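Local coordinates for spore germination protein GerM (Bacillus subtilis subsp. subtilis str. 168, PDB 6GZB) that is of unknown molecular function but affects both sporulation and germination, and carries tandem GerMN domains, at residues K133-E136 and Q137-V140. Numbering follows the deposited sequence.
Sequences KEDE and QKIV
The Lys138 side chain lies across Asp135: the two cross obliquely, with CD and CE of the lysine set against OD1 of Asp135 and CE not far from the carboxylate plane. CE comes to 3.4 Å from OD1 of Asp135, with CD of the lysine almost as near. This is contact along the aliphatic stem: NZ stays 4.9 Å from that same oxygen, turned off by a bend at the last torsion (chi4 -58°), and makes its hydrogen bond to the carbonyl of Gly63. OD1 in turn has a salt bridge to Arg101, so the two opposite charges lie near each other but each has its own partner elsewhere. With an alanine here, this side of the Asp135 carboxylate would probably lose its aliphatic cover and the Gly63 carbonyl its ammonium donor.

Behind the side chains the helix is already winding. Ile139 N donates to Asp135 O at 3.0 Å, and the approach is nearly collinear with the carbonyl (C=O...N 171°). Ile139 also packs CG1 and CD1 against that oxygen, CD1 at 3.7 Å from Asp135 O. The next rung, Val140 N to Glu136 O at 3.4 Å, is weak. One turn earlier, where the chain is still 3-10, Glu136 N bonds to Lys133 O, and a water spans the turn from Glu134 O, to which it donates at 2.8 Å, to Lys138 N, from which it weakly accepts.

The Glu136 side chain, CG anti to the backbone N (chi1 -170°), runs into a buried setting beside Met168 and Val170. There its carboxylate is gripped by Tyr131 OH and Gly171 N at OE2, and by Thr173 at OE1. The whole is a 3-10 turn running into the first turn of alpha-helix 136-147, the helix of the beta-alpha-beta crossover that joins the parallel neighbouring strands 119-124 and 155-160 in one of the two GerMN domains.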
loop_
_atom_site.group_PDB
_atom_site.type_symbol
_atom_site.label_atom_id
_atom_site.label_comp_id
_atom_site.label_asym_id
_atom_site.label_seq_id
_atom_site.Cartn_x
_atom_site.Cartn_y
_atom_site.Cartn_z
ATOM N N LYS A 133 -17.989 12.667 -5.558
ATOM C CA LYS A 133 -17.690 12.897 -4.147
ATOM C C LYS A 133 -17.206 11.625 -3.462
ATOM O O LYS A 133 -16.301 11.651 -2.625
ATOM C CB LYS A 133 -18.938 13.419 -3.438
ATOM C CG LYS A 133 -18.690 13.945 -2.036
ATOM C CD LYS A 133 -19.869 14.777 -1.549
ATOM C CE LYS A 133 -20.741 14.006 -0.574
ATOM N NZ LYS A 133 -20.181 14.057 0.806
ATOM N N GLU A 134 -17.790 10.504 -3.858
ATOM C CA GLU A 134 -17.501 9.209 -3.259
ATOM C C GLU A 134 -16.031 8.798 -3.435
ATOM O O GLU A 134 -15.533 7.948 -2.707
ATOM C CB GLU A 134 -18.406 8.148 -3.893
ATOM C CG GLU A 134 -19.885 8.306 -3.554
ATOM C CD GLU A 134 -20.541 9.509 -4.224
ATOM O OE1 GLU A 134 -20.295 9.747 -5.428
ATOM O OE2 GLU A 134 -21.308 10.221 -3.539
ATOM N N ASP A 135 -15.362 9.363 -4.433
ATOM C CA ASP A 135 -13.982 8.996 -4.741
ATOM C C ASP A 135 -12.946 9.945 -4.117
ATOM O O ASP A 135 -11.747 9.780 -4.324
ATOM C CB ASP A 135 -13.780 8.950 -6.254
ATOM C CG ASP A 135 -14.478 7.759 -6.904
ATOM O OD1 ASP A 135 -14.712 6.747 -6.211
ATOM O OD2 ASP A 135 -14.812 7.851 -8.101
ATOM N N GLU A 136 -13.409 10.924 -3.350
ATOM C CA GLU A 136 -12.549 12.027 -2.919
ATOM C C GLU A 136 -11.297 11.559 -2.168
ATOM O O GLU A 136 -10.179 11.941 -2.510
ATOM C CB GLU A 136 -13.338 12.987 -2.045
ATOM C CG GLU A 136 -12.608 14.276 -1.747
ATOM C CD GLU A 136 -13.558 15.407 -1.417
ATOM O OE1 GLU A 136 -13.950 15.535 -0.238
ATOM O OE2 GLU A 136 -13.908 16.157 -2.348
ATOM N N GLN A 137 -11.491 10.715 -1.159
ATOM C CA GLN A 137 -10.371 10.200 -0.377
ATOM C C GLN A 137 -9.498 9.269 -1.206
ATOM O O GLN A 137 -8.292 9.237 -1.033
ATOM C CB GLN A 137 -10.870 9.453 0.864
ATOM C CG GLN A 137 -11.290 10.349 2.010
ATOM C CD GLN A 137 -10.903 9.773 3.351
ATOM O OE1 GLN A 137 -9.809 10.032 3.863
ATOM N NE2 GLN A 137 -11.774 8.945 3.908
ATOM N N LYS A 138 -10.111 8.512 -2.109
ATOM C CA LYS A 138 -9.360 7.620 -2.987
ATOM C C LYS A 138 -8.348 8.393 -3.805
ATOM O O LYS A 138 -7.198 7.979 -3.939
ATOM C CB LYS A 138 -10.310 6.875 -3.933
ATOM C CG LYS A 138 -11.328 5.994 -3.233
ATOM C CD LYS A 138 -12.213 5.268 -4.240
ATOM C CE LYS A 138 -13.541 4.872 -3.620
ATOM N NZ LYS A 138 -13.384 3.997 -2.431
ATOM N N ILE A 139 -8.788 9.517 -4.369
ATOM C CA ILE A 139 -7.923 10.337 -5.201
ATOM C C ILE A 139 -6.713 10.862 -4.418
ATOM O O ILE A 139 -5.579 10.786 -4.891
ATOM C CB ILE A 139 -8.720 11.496 -5.826
ATOM C CG1 ILE A 139 -9.622 10.951 -6.932
ATOM C CG2 ILE A 139 -7.797 12.572 -6.377
ATOM C CD1 ILE A 139 -10.786 11.857 -7.265
ATOM N N VAL A 140 -6.944 11.369 -3.215
ATOM C CA VAL A 140 -5.846 11.877 -2.385
ATOM C C VAL A 140 -4.839 10.770 -2.073
ATOM O O VAL A 140 -3.632 10.966 -2.166
ATOM C CB VAL A 140 -6.355 12.460 -1.049
ATOM C CG1 VAL A 140 -5.184 12.964 -0.211
ATOM C CG2 VAL A 140 -7.339 13.592 -1.298
HETATM O O HOH W 1 -13.247 8.223 -1.110
#